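Long-range contact in mannosylglycerate hydrolase MGH1-like glycoside hydrolase domain-containing protein (Thermus thermophilus HB8, PDB 4WVA), which hydrolyses mannosylglycerate, a solute made by thermophiles under osmotic stress, to mannose and glycerate, and probably accepts glucosylglycerate as well: residues A[320-334]-A[371-385]. Sequence-based numbering, arbitrary orientation.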
ATOM      1  N   ALA A 320      11.715  14.421   1.879  1.00 11.76           N
ATOM      2  CA  ALA A 320      11.653  15.848   1.524  1.00 12.08           C
ATOM      3  C   ALA A 320      12.514  16.674   2.486  1.00 12.87           C
ATOM      4  O   ALA A 320      13.253  17.558   2.064  1.00 13.60           O
ATOM      5  CB  ALA A 320      10.229  16.350   1.519  1.00 12.05           C
ATOM      6  N   GLN A 321      12.442  16.342   3.768  1.00 13.40           N
ATOM      7  CA  GLN A 321      13.277  16.989   4.782  1.00 14.74           C
ATOM      8  C   GLN A 321      14.753  16.748   4.522  1.00 13.85           C
ATOM      9  O   GLN A 321      15.571  17.667   4.623  1.00 14.55           O
ATOM     10  CB  GLN A 321      12.886  16.513   6.185  1.00 16.56           C
ATOM     11  CG  GLN A 321      11.511  16.995   6.574  1.00 19.46           C
ATOM     12  CD  GLN A 321      11.114  16.644   7.995  1.00 23.66           C
ATOM     13  OE1 GLN A 321      11.377  15.553   8.481  1.00 29.01           O
ATOM     14  NE2 GLN A 321      10.466  17.576   8.662  1.00 28.53           N
ATOM     15  N   GLU A 322      15.099  15.520   4.147  1.00 12.67           N
ATOM     16  CA  GLU A 322      16.481  15.202   3.869  1.00 13.42           C
ATOM     17  C   GLU A 322      16.992  15.977   2.652  1.00 13.45           C
ATOM     18  O   GLU A 322      18.109  16.482   2.685  1.00 14.18           O
ATOM     19  CB  GLU A 322      16.685  13.699   3.676  1.00 13.82           C
ATOM     20  CG  GLU A 322      18.147  13.284   3.604  1.00 14.61           C
ATOM     21  CD  GLU A 322      18.904  13.425   4.923  1.00 15.23           C
ATOM     22  OE1 GLU A 322      18.271  13.585   5.998  1.00 16.78           O
ATOM     23  OE2 GLU A 322      20.143  13.332   4.881  1.00 15.78           O
ATOM     24  N   ALA A 323      16.191  16.070   1.587  1.00 13.26           N
ATOM     25  CA  ALA A 323      16.591  16.834   0.416  1.00 13.19           C
ATOM     26  C   ALA A 323      16.821  18.292   0.785  1.00 14.06           C
ATOM     27  O   ALA A 323      17.786  18.907   0.344  1.00 14.42           O
ATOM     28  CB  ALA A 323      15.565  16.749  -0.689  1.00 13.42           C
ATOM     29  N   GLU A 324      15.924  18.827   1.590  1.00 14.81           N
ATOM     30  CA  GLU A 324      16.094  20.194   2.108  1.00 16.44           C
ATOM     31  C   GLU A 324      17.414  20.312   2.888  1.00 16.72           C
ATOM     32  O   GLU A 324      18.161  21.273   2.699  1.00 16.99           O
ATOM     33  CB  GLU A 324      14.900  20.576   2.976  1.00 18.93           C
ATOM     34  CG  GLU A 324      14.986  21.986   3.564  1.00 22.15           C
ATOM     35  CD  GLU A 324      13.763  22.381   4.378  1.00 25.83           C
ATOM     36  OE1 GLU A 324      12.636  21.948   4.028  1.00 28.28           O
ATOM     37  OE2 GLU A 324      13.932  23.128   5.379  1.00 27.97           O
ATOM     38  N   ARG A 325      17.726  19.328   3.729  1.00 16.97           N
ATOM     39  CA  ARG A 325      19.019  19.316   4.452  1.00 17.22           C
ATOM     40  C   ARG A 325      20.212  19.378   3.514  1.00 17.09           C
ATOM     41  O   ARG A 325      21.138  20.157   3.730  1.00 16.15           O
ATOM     42  CB  ARG A 325      19.178  18.086   5.345  1.00 19.88           C
ATOM     43  CG  ARG A 325      18.230  18.038   6.509  1.00 22.39           C
ATOM     44  CD  ARG A 325      18.671  17.041   7.566  1.00 24.03           C
ATOM     45  NE  ARG A 325      17.639  16.975   8.587  1.00 26.76           N
ATOM     46  CZ  ARG A 325      16.581  16.164   8.552  1.00 28.14           C
ATOM     47  NH1 ARG A 325      16.417  15.279   7.566  1.00 25.54           N
ATOM     48  NH2 ARG A 325      15.694  16.222   9.536  1.00 29.36           N
ATOM     49  N   TRP A 326      20.187  18.579   2.447  1.00 14.70           N
ATOM     50  CA  TRP A 326      21.297  18.584   1.494  1.00 14.97           C
ATOM     51  C   TRP A 326      21.426  19.956   0.860  1.00 15.98           C
ATOM     52  O   TRP A 326      22.540  20.423   0.610  1.00 16.80           O
ATOM     53  CB  TRP A 326      21.143  17.485   0.434  1.00 14.59           C
ATOM     54  CG  TRP A 326      21.224  16.119   0.994  1.00 13.49           C
ATOM     55  CD1 TRP A 326      21.123  15.755   2.315  1.00 13.72           C
ATOM     56  CD2 TRP A 326      21.377  14.892   0.257  1.00 12.68           C
ATOM     57  NE1 TRP A 326      21.223  14.385   2.435  1.00 13.18           N
ATOM     58  CE2 TRP A 326      21.381  13.838   1.189  1.00 12.77           C
ATOM     59  CE3 TRP A 326      21.535  14.593  -1.104  1.00 12.38           C
ATOM     60  CZ2 TRP A 326      21.530  12.489   0.808  1.00 12.73           C
ATOM     61  CZ3 TRP A 326      21.705  13.257  -1.477  1.00 12.28           C
ATOM     62  CH2 TRP A 326      21.701  12.228  -0.526  1.00 12.31           C
ATOM     63  N   GLY A 327      20.287  20.597   0.612  1.00 16.50           N
ATOM     64  CA  GLY A 327      20.231  21.957   0.093  1.00 17.98           C
ATOM     65  C   GLY A 327      20.730  23.045   1.037  1.00 18.80           C
ATOM     66  O   GLY A 327      20.993  24.156   0.594  1.00 21.20           O
ATOM     67  N   GLU A 328      20.878  22.740   2.318  1.00 20.02           N
ATOM     68  CA  GLU A 328      21.507  23.673   3.273  1.00 21.49           C
ATOM     69  C   GLU A 328      23.014  23.764   3.044  1.00 22.59           C
ATOM     70  O   GLU A 328      23.652  24.725   3.481  1.00 22.96           O
ATOM     71  CB  GLU A 328      21.266  23.230   4.722  1.00 22.12           C
ATOM     72  CG  GLU A 328      19.804  23.215   5.170  1.00 23.14           C
ATOM     73  CD  GLU A 328      19.637  22.791   6.621  1.00 24.99           C
ATOM     74  OE1 GLU A 328      20.606  22.275   7.221  1.00 26.68           O
ATOM     75  OE2 GLU A 328      18.538  22.964   7.189  1.00 25.88           O
ATOM     76  N   LYS A 329      23.588  22.746   2.401  1.00 22.51           N
ATOM     77  CA  LYS A 329      25.037  22.640   2.219  1.00 24.43           C
ATOM     78  C   LYS A 329      25.527  22.766   0.780  1.00 24.45           C
ATOM     79  O   LYS A 329      26.688  23.130   0.555  1.00 25.93           O
ATOM     80  CB  LYS A 329      25.530  21.321   2.810  1.00 26.94           C
ATOM     81  CG  LYS A 329      25.468  21.271   4.329  1.00 30.21           C
ATOM     82  CD  LYS A 329      26.145  22.489   4.941  1.00 32.98           C
ATOM     83  CE  LYS A 329      26.516  22.269   6.393  1.00 35.69           C
ATOM     84  NZ  LYS A 329      27.338  23.413   6.888  1.00 37.14           N
ATOM     85  N   ALA A 330      24.659  22.464  -0.187  1.00 23.14           N
ATOM     86  CA  ALA A 330      24.995  22.585  -1.606  1.00 21.45           C
ATOM     87  C   ALA A 330      24.075  23.593  -2.273  1.00 20.24           C
ATOM     88  O   ALA A 330      22.864  23.555  -2.072  1.00 20.32           O
ATOM     89  CB  ALA A 330      24.863  21.233  -2.286  1.00 22.37           C
ATOM     90  N   ARG A 331      24.630  24.465  -3.111  1.00 18.99           N
ATOM     91  CA  ARG A 331      23.811  25.406  -3.870  1.00 18.89           C
ATOM     92  C   ARG A 331      22.833  24.701  -4.801  1.00 17.13           C
ATOM     93  O   ARG A 331      21.686  25.113  -4.930  1.00 16.89           O
ATOM     94  CB  ARG A 331      24.682  26.377  -4.683  1.00 21.15           C
ATOM     95  CG  ARG A 331      23.952  27.179  -5.771  1.00 23.17           C
ATOM     96  CD  ARG A 331      22.749  28.022  -5.324  1.00 26.30           C
ATOM     97  NE  ARG A 331      22.004  28.577  -6.471  1.00 27.07           N
ATOM     98  CZ  ARG A 331      20.972  27.998  -7.101  1.00 28.95           C
ATOM     99  NH1 ARG A 331      20.471  26.813  -6.708  1.00 26.39           N
ATOM    100  NH2 ARG A 331      20.404  28.628  -8.131  1.00 30.63           N
ATOM    101  N   TYR A 332      23.301  23.644  -5.455  1.00 15.72           N
ATOM    102  CA  TYR A 332      22.520  22.954  -6.479  1.00 14.92           C
ATOM    103  C   TYR A 332      22.111  21.581  -5.979  1.00 13.79           C
ATOM    104  O   TYR A 332      22.961  20.806  -5.563  1.00 13.24           O
ATOM    105  CB  TYR A 332      23.332  22.797  -7.768  1.00 14.98           C
ATOM    106  CG  TYR A 332      23.647  24.120  -8.420  1.00 16.01           C
ATOM    107  CD1 TYR A 332      24.913  24.669  -8.317  1.00 16.81           C
ATOM    108  CD2 TYR A 332      22.670  24.833  -9.089  1.00 16.63           C
ATOM    109  CE1 TYR A 332      25.209  25.886  -8.892  1.00 17.64           C
ATOM    110  CE2 TYR A 332      22.954  26.066  -9.665  1.00 18.07           C
ATOM    111  CZ  TYR A 332      24.235  26.585  -9.558  1.00 18.38           C
ATOM    112  OH  TYR A 332      24.550  27.814 -10.135  1.00 20.44           O
ATOM    113  N   LEU A 333      20.808  21.310  -5.995  1.00 12.74           N
ATOM    114  CA  LEU A 333      20.296  19.973  -5.746  1.00 12.50           C
ATOM    115  C   LEU A 333      20.295  19.230  -7.066  1.00 11.58           C
ATOM    116  O   LEU A 333      20.236  19.861  -8.123  1.00 10.88           O
ATOM    117  CB  LEU A 333      18.870  20.022  -5.197  1.00 12.97           C
ATOM    118  CG  LEU A 333      18.686  20.562  -3.768  1.00 14.05           C
ATOM    119  CD1 LEU A 333      17.215  20.506  -3.406  1.00 15.04           C
ATOM    120  CD2 LEU A 333      19.521  19.779  -2.766  1.00 15.01           C
ATOM    121  N   LEU A 334      20.379  17.898  -7.061  1.00 11.10           N
ATOM    122  CA  LEU A 334      20.540  17.029  -5.901  1.00 11.16           C
ATOM    123  C   LEU A 334      21.934  16.404  -5.977  1.00 11.36           C
ATOM    124  O   LEU A 334      22.241  15.691  -6.922  1.00 11.15           O
ATOM    125  CB  LEU A 334      19.508  15.917  -5.978  1.00 11.21           C
ATOM    126  CG  LEU A 334      19.422  14.940  -4.813  1.00 11.29           C
ATOM    127  CD1 LEU A 334      18.878  15.605  -3.570  1.00 11.48           C
ATOM    128  CD2 LEU A 334      18.532  13.763  -5.218  1.00 11.51           C
ATOM    129  N   PHE A 371       4.892  17.211  -3.333  1.00 12.85           N
ATOM    130  CA  PHE A 371       5.981  18.111  -2.953  1.00 12.91           C
ATOM    131  C   PHE A 371       6.381  18.957  -4.161  1.00 13.62           C
ATOM    132  O   PHE A 371       7.456  18.811  -4.744  1.00 13.15           O
ATOM    133  CB  PHE A 371       7.146  17.311  -2.374  1.00 12.89           C
ATOM    134  CG  PHE A 371       6.816  16.674  -1.049  1.00 12.95           C
ATOM    135  CD1 PHE A 371       6.417  15.354  -0.975  1.00 12.94           C
ATOM    136  CD2 PHE A 371       6.864  17.422   0.117  1.00 13.48           C
ATOM    137  CE1 PHE A 371       6.089  14.777   0.253  1.00 13.07           C
ATOM    138  CE2 PHE A 371       6.533  16.851   1.340  1.00 13.69           C
ATOM    139  CZ  PHE A 371       6.143  15.536   1.403  1.00 13.52           C
ATOM    140  N   ALA A 372       5.485  19.860  -4.536  1.00 14.12           N
ATOM    141  CA  ALA A 372       5.632  20.621  -5.779  1.00 14.82           C
ATOM    142  C   ALA A 372       6.826  21.577  -5.736  1.00 14.77           C
ATOM    143  O   ALA A 372       7.538  21.744  -6.739  1.00 14.22           O
ATOM    144  CB  ALA A 372       4.349  21.392  -6.068  1.00 15.34           C
ATOM    145  N   ALA A 373       7.051  22.203  -4.582  1.00 15.56           N
ATOM    146  CA  ALA A 373       8.145  23.174  -4.439  1.00 15.80           C
ATOM    147  C   ALA A 373       9.495  22.503  -4.612  1.00 15.25           C
ATOM    148  O   ALA A 373      10.380  23.015  -5.299  1.00 15.10           O
ATOM    149  CB  ALA A 373       8.074  23.861  -3.083  1.00 16.34           C
ATOM    150  N   LEU A 374       9.648  21.340  -3.993  1.00 14.24           N
ATOM    151  CA  LEU A 374      10.862  20.577  -4.128  1.00 14.50           C
ATOM    152  C   LEU A 374      11.066  20.082  -5.560  1.00 13.46           C
ATOM    153  O   LEU A 374      12.165  20.174  -6.107  1.00 13.06           O
ATOM    154  CB  LEU A 374      10.839  19.420  -3.138  1.00 16.16           C
ATOM    155  CG  LEU A 374      12.093  18.679  -2.726  1.00 17.91           C
ATOM    156  CD1 LEU A 374      13.324  19.553  -2.519  1.00 17.32           C
ATOM    157  CD2 LEU A 374      11.755  17.946  -1.427  1.00 18.07           C
ATOM    158  N   ALA A 375      10.013  19.577  -6.187  1.00 13.14           N
ATOM    159  CA  ALA A 375      10.117  19.174  -7.604  1.00 12.87           C
ATOM    160  C   ALA A 375      10.550  20.357  -8.480  1.00 13.09           C
ATOM    161  O   ALA A 375      11.414  20.230  -9.361  1.00 12.92           O
ATOM    162  CB  ALA A 375       8.806  18.588  -8.096  1.00 13.10           C
ATOM    163  N   ALA A 376       9.970  21.527  -8.214  1.00 12.89           N
ATOM    164  CA  ALA A 376      10.296  22.727  -8.994  1.00 13.11           C
ATOM    165  C   ALA A 376      11.743  23.169  -8.790  1.00 12.74           C
ATOM    166  O   ALA A 376      12.401  23.637  -9.718  1.00 12.89           O
ATOM    167  CB  ALA A 376       9.338  23.850  -8.627  1.00 13.34           C
ATOM    168  N   ARG A 377      12.232  23.031  -7.567  1.00 12.77           N
ATOM    169  CA  ARG A 377      13.622  23.346  -7.254  1.00 13.14           C
ATOM    170  C   ARG A 377      14.599  22.427  -7.993  1.00 12.37           C
ATOM    171  O   ARG A 377      15.614  22.881  -8.503  1.00 12.05           O
ATOM    172  CB  ARG A 377      13.810  23.276  -5.730  1.00 15.04           C
ATOM    173  CG  ARG A 377      15.226  23.368  -5.232  1.00 17.08           C
ATOM    174  CD  ARG A 377      15.912  24.667  -5.557  1.00 19.53           C
ATOM    175  NE  ARG A 377      17.341  24.608  -5.252  1.00 21.30           N
ATOM    176  CZ  ARG A 377      17.858  24.524  -4.031  1.00 22.98           C
ATOM    177  NH1 ARG A 377      17.075  24.482  -2.938  1.00 24.59           N
ATOM    178  NH2 ARG A 377      19.175  24.477  -3.899  1.00 23.67           N
ATOM    179  N   LEU A 378      14.301  21.125  -8.026  1.00 11.47           N
ATOM    180  CA  LEU A 378      15.133  20.157  -8.730  1.00 11.54           C
ATOM    181  C   LEU A 378      15.170  20.429 -10.230  1.00 11.38           C
ATOM    182  O   LEU A 378      16.219  20.340 -10.876  1.00 10.83           O
ATOM    183  CB  LEU A 378      14.617  18.719  -8.476  1.00 11.64           C
ATOM    184  CG  LEU A 378      14.842  18.241  -7.048  1.00 12.51           C
ATOM    185  CD1 LEU A 378      13.923  17.102  -6.676  1.00 12.79           C
ATOM    186  CD2 LEU A 378      16.293  17.850  -6.881  1.00 13.10           C
ATOM    187  N   LYS A 379      14.014  20.755 -10.799  1.00 11.29           N
ATOM    188  CA  LYS A 379      13.968  21.209 -12.193  1.00 11.77           C
ATOM    189  C   LYS A 379      14.756  22.495 -12.425  1.00 12.11           C
ATOM    190  O   LYS A 379      15.580  22.583 -13.335  1.00 12.16           O
ATOM    191  CB  LYS A 379      12.531  21.422 -12.627  1.00 12.49           C
ATOM    192  CG  LYS A 379      12.394  21.816 -14.088  1.00 13.35           C
ATOM    193  CD  LYS A 379      10.947  22.013 -14.476  1.00 14.99           C
ATOM    194  CE  LYS A 379      10.870  22.522 -15.914  1.00 16.64           C
ATOM    195  NZ  LYS A 379       9.469  22.779 -16.328  1.00 20.43           N
ATOM    196  N   ALA A 380      14.477  23.508 -11.623  1.00 12.01           N
ATOM    197  CA  ALA A 380      15.157  24.790 -11.796  1.00 11.85           C
ATOM    198  C   ALA A 380      16.680  24.639 -11.700  1.00 11.70           C
ATOM    199  O   ALA A 380      17.417  25.198 -12.507  1.00 11.84           O
ATOM    200  CB  ALA A 380      14.652  25.780 -10.763  1.00 12.15           C
ATOM    201  N   ASP A 381      17.161  23.887 -10.714  1.00 11.53           N
ATOM    202  CA  ASP A 381      18.599  23.673 -10.592  1.00 11.44           C
ATOM    203  C   ASP A 381      19.170  22.938 -11.811  1.00 11.05           C
ATOM    204  O   ASP A 381      20.207  23.327 -12.351  1.00 10.64           O
ATOM    205  CB  ASP A 381      18.933  22.935  -9.299  1.00 11.63           C
ATOM    206  CG  ASP A 381      18.860  23.841  -8.079  1.00 12.42           C
ATOM    207  OD1 ASP A 381      18.599  25.067  -8.242  1.00 13.36           O
ATOM    208  OD2 ASP A 381      19.036  23.332  -6.949  1.00 13.32           O
ATOM    209  N   ALA A 382      18.509  21.869 -12.242  1.00 10.85           N
ATOM    210  CA  ALA A 382      18.958  21.146 -13.440  1.00 10.73           C
ATOM    211  C   ALA A 382      19.056  22.061 -14.663  1.00 10.89           C
ATOM    212  O   ALA A 382      20.066  22.056 -15.374  1.00 11.64           O
ATOM    213  CB  ALA A 382      18.040  19.978 -13.734  1.00 11.08           C
ATOM    214  N   LEU A 383      18.021  22.859 -14.889  1.00 10.95           N
ATOM    215  CA  LEU A 383      17.990  23.742 -16.059  1.00 11.83           C
ATOM    216  C   LEU A 383      19.021  24.878 -15.962  1.00 12.04           C
ATOM    217  O   LEU A 383      19.683  25.195 -16.950  1.00 12.43           O
ATOM    218  CB  LEU A 383      16.583  24.274 -16.315  1.00 12.24           C
ATOM    219  CG  LEU A 383      15.531  23.206 -16.631  1.00 12.36           C
ATOM    220  CD1 LEU A 383      14.229  23.873 -16.993  1.00 12.83           C
ATOM    221  CD2 LEU A 383      15.944  22.264 -17.754  1.00 13.15           C
ATOM    222  N   ALA A 384      19.189  25.440 -14.766  1.00 12.73           N
ATOM    223  CA  ALA A 384      20.211  26.472 -14.518  1.00 12.48           C
ATOM    224  C   ALA A 384      21.620  25.950 -14.816  1.00 12.54           C
ATOM    225  O   ALA A 384      22.441  26.627 -15.459  1.00 11.97           O
ATOM    226  CB  ALA A 384      20.124  26.976 -13.088  1.00 12.64           C
ATOM    227  N   LEU A 385      21.900  24.737 -14.357  1.00 12.13           N
ATOM    228  CA  LEU A 385      23.209  24.118 -14.590  1.00 12.60           C
ATOM    229  C   LEU A 385      23.491  23.977 -16.091  1.00 12.75           C
ATOM    230  O   LEU A 385      24.593  24.291 -16.577  1.00 12.84           O
ATOM    231  CB  LEU A 385      23.244  22.756 -13.906  1.00 12.71           C
ATOM    232  CG  LEU A 385      23.356  22.786 -12.376  1.00 12.82           C
ATOM    233  CD1 LEU A 385      23.144  21.388 -11.793  1.00 12.91           C
ATOM    234  CD2 LEU A 385      24.711  23.328 -11.959  1.00 13.19           C
TER
HETATM  235  O   HOH W   1      20.662  25.164  -1.820  1.00 25.85           O
HETATM  236  O   HOH W   2      18.035  25.194  -0.301  1.00 31.58           O
HETATM  237  O   HOH W   3      18.305  27.336  -9.790  1.00 35.30           O
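In the (alpha/alpha)6-barrel of this GH63 enzyme, residues 331-334, in the loop after helix 313-327, pack against helix 372-389 and are pinned there by a salt-bridge network of Arg331, Arg377 and Asp381. Asp381 OD2 accepts the backbone N of Leu333 at 2.9 Å, a nearly straight bond (167°), and from the opposite face of the carboxylate plane Arg377 NE at 2.7 Å, one helical turn away on its own helix. Arg331 NH1 comes to Asp381 OD1 (3.0 Å) from above that plane, the two flat groups turned 55° apart; water 3 bridges Arg331 NH2 and the same oxygen. Arg377, bent at chi2 (62°), lays its guanidinium against Leu333 CG and gives NH2 to Arg331 O at 2.8 Å, while NH2 also gives to water 1, which lies within hydrogen-bonding distance of Gly327 O and Ala330 O. With an alanine at Asp381, Leu333 N would probably lose its acceptor and both arginines their carboxylate partner. Leu385 CD2 sits over the centre of the Tyr332 ring in a CH-pi contact, and Arg331 CG lies over the opposite face, toward its rim. Leu333 CB meets Leu378 CD2, and nearer the helix start Leu374 CD2 and the Phe371 ring face receive Ala320 CB. Apolar packing of helix 313-327 on 372-389, continued by a salt-bridged loop, joins two helices of the (alpha/alpha)6-barrel.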